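Local coordinates for DUF3194 domain-containing protein (Thermococcus onnurineus, PDB 3UEB), which is of unknown function but belongs to the UPF0440 (DUF3194) family and pairs with a second copy of itself, at residues D49-M54 against E67-V72. Residues are numbered along the deposited sequence; the frame is centred on the assembly and turned at random.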
# COMPACT_ATOMS: atom_id res chain seq x y z
N ASP A 49 -13.95 5.16 3.93
CA ASP A 49 -12.79 4.39 4.36
C ASP A 49 -12.30 3.49 3.25
O ASP A 49 -13.05 2.69 2.71
CB ASP A 49 -13.15 3.52 5.57
CG ASP A 49 -11.93 2.82 6.16
OD1 ASP A 49 -11.09 3.51 6.78
OD2 ASP A 49 -11.81 1.58 6.01
N ILE A 50 -11.02 3.65 2.90
CA ILE A 50 -10.42 2.82 1.89
C ILE A 50 -9.13 2.21 2.43
O ILE A 50 -8.35 2.88 3.11
CB ILE A 50 -10.13 3.62 0.59
CG1 ILE A 50 -9.47 2.69 -0.44
CG2 ILE A 50 -9.26 4.83 0.88
CD1 ILE A 50 -9.08 3.39 -1.74
N GLU A 51 -8.94 0.92 2.16
CA GLU A 51 -7.75 0.22 2.62
C GLU A 51 -7.27 -0.72 1.53
O GLU A 51 -8.00 -1.61 1.09
CB GLU A 51 -8.05 -0.57 3.89
CG GLU A 51 -8.73 0.25 4.95
CD GLU A 51 -9.03 -0.55 6.19
OE1 GLU A 51 -9.77 -0.02 7.06
OE2 GLU A 51 -8.53 -1.69 6.31
N VAL A 52 -6.04 -0.52 1.09
CA VAL A 52 -5.46 -1.35 0.06
C VAL A 52 -4.13 -1.91 0.57
O VAL A 52 -3.21 -1.17 0.92
CB VAL A 52 -5.25 -0.55 -1.22
CG1 VAL A 52 -4.85 -1.49 -2.35
CG2 VAL A 52 -6.55 0.19 -1.59
N THR A 53 -4.07 -3.23 0.62
CA THR A 53 -2.91 -3.94 1.12
C THR A 53 -2.13 -4.66 0.03
O THR A 53 -2.72 -5.23 -0.88
CB THR A 53 -3.35 -5.02 2.13
OG1 THR A 53 -4.15 -4.42 3.15
CG2 THR A 53 -2.13 -5.70 2.75
N MET A 54 -0.81 -4.61 0.12
CA MET A 54 0.02 -5.36 -0.81
C MET A 54 0.86 -6.28 0.08
O MET A 54 1.41 -5.84 1.10
CB MET A 54 0.93 -4.45 -1.66
CG MET A 54 2.23 -3.99 -0.99
SD MET A 54 3.32 -3.18 -2.17
CE MET A 54 2.52 -1.60 -2.25
N GLU A 67 -5.17 -6.81 -1.32
CA GLU A 67 -6.44 -6.84 -0.64
C GLU A 67 -7.04 -5.44 -0.67
O GLU A 67 -6.40 -4.47 -0.28
CB GLU A 67 -6.25 -7.32 0.79
CG GLU A 67 -7.56 -7.58 1.52
CD GLU A 67 -7.37 -8.49 2.72
OE1 GLU A 67 -8.36 -8.71 3.45
OE2 GLU A 67 -6.23 -8.99 2.92
N VAL A 68 -8.28 -5.36 -1.14
CA VAL A 68 -8.97 -4.08 -1.23
C VAL A 68 -10.21 -4.05 -0.34
O VAL A 68 -10.98 -5.02 -0.30
CB VAL A 68 -9.45 -3.78 -2.68
CG1 VAL A 68 -9.89 -2.33 -2.80
CG2 VAL A 68 -8.35 -4.10 -3.67
N TYR A 69 -10.38 -2.96 0.39
CA TYR A 69 -11.55 -2.78 1.24
C TYR A 69 -12.01 -1.35 1.00
O TYR A 69 -11.22 -0.41 1.10
CB TYR A 69 -11.23 -2.98 2.73
CG TYR A 69 -12.41 -2.63 3.62
CD1 TYR A 69 -13.48 -3.50 3.78
CD2 TYR A 69 -12.48 -1.38 4.25
CE1 TYR A 69 -14.60 -3.15 4.53
CE2 TYR A 69 -13.59 -1.02 5.00
CZ TYR A 69 -14.64 -1.91 5.14
OH TYR A 69 -15.74 -1.56 5.89
N LEU A 70 -13.29 -1.19 0.69
CA LEU A 70 -13.83 0.13 0.40
C LEU A 70 -15.18 0.30 1.05
O LEU A 70 -16.03 -0.58 0.97
CB LEU A 70 -13.94 0.34 -1.11
CG LEU A 70 -14.57 1.66 -1.59
CD1 LEU A 70 -13.85 2.85 -0.94
CD2 LEU A 70 -14.48 1.75 -3.11
N GLU A 71 -15.38 1.46 1.66
CA GLU A 71 -16.62 1.76 2.34
C GLU A 71 -17.08 3.18 2.00
O GLU A 71 -16.28 4.12 1.99
CB GLU A 71 -16.41 1.64 3.85
CG GLU A 71 -17.67 1.48 4.67
CD GLU A 71 -17.39 1.47 6.15
OE1 GLU A 71 -16.40 0.83 6.56
OE2 GLU A 71 -18.16 2.10 6.91
N VAL A 72 -18.36 3.33 1.70
CA VAL A 72 -18.92 4.64 1.40
C VAL A 72 -20.00 4.91 2.47
O VAL A 72 -20.44 3.98 3.14
CB VAL A 72 -19.57 4.70 -0.01
CG1 VAL A 72 -18.54 4.35 -1.06
CG2 VAL A 72 -20.75 3.74 -0.09
O HOH W 1 -6.57 -3.76 2.55
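The antiparallel beta hairpin of strands 49-56 and 63-71 is joined here by three hydrogen-bonded pairs, Asp-49 with Glu-71, Glu-51 with Tyr-69 and Thr-53 with Glu-67, alternating with the non-hydrogen-bonded pairs Ile-50 with Leu-70 and Val-52 with Val-68. Glu-51 N reaches Tyr-69 O and Tyr-69 N reaches Glu-51 O, each at 2.8 Å. Beta-branching suits Ile-50, Val-52 and Thr-53 to the extended backbone, and aliphatic side chains fit the face turned to the helices: Leu-70 brings CD1 to 4.1 Å from Ile-50 CB, Ile-50 and Val-52 rest on helix 20-41, and Leu-70 packs on helix 80-104.

The other face carries the polar residues and Tyr-69. Tyr-69 holds CG opposite its own amide N (chi1 173°), which lays the ring beside the aliphatic stem of Glu-51, whose CG lies 4.1 Å from Tyr-69 CD2. Asp-49 comes in at the ring edge, with OD2 3.3 Å from Tyr-69 CE2, where the slightly positive ring hydrogens suit a carboxylate oxygen. Asp-49 OD2 lies 2.8 Å from Glu-51 OE1, close for two charged carboxylates, so one may carry a proton. Asp-49 OD1 turns to Asn-57 of the second subunit. The phenol OH donates to Glu-71 OE1 at 2.6 Å, from above the carboxylate plane. A leucine in place of Tyr-69 would probably leave Glu-71 OE1 without this donor and Asp-49 OD2 without its aromatic edge. One water joins Thr-53 OG1 (2.6 Å) to Glu-67 O; the Thr-53 hydroxyl, able to donate and accept, also bonds its counterpart in the second subunit, and Glu-67 OE1 forms a salt bridge with Lys-8 on strand 6-14.

Strand 49-56 pairs on its other edge with a strand of the second subunit, so the antiparallel sheet, helices packed on one face as in an alpha+beta fold, runs across the dimer.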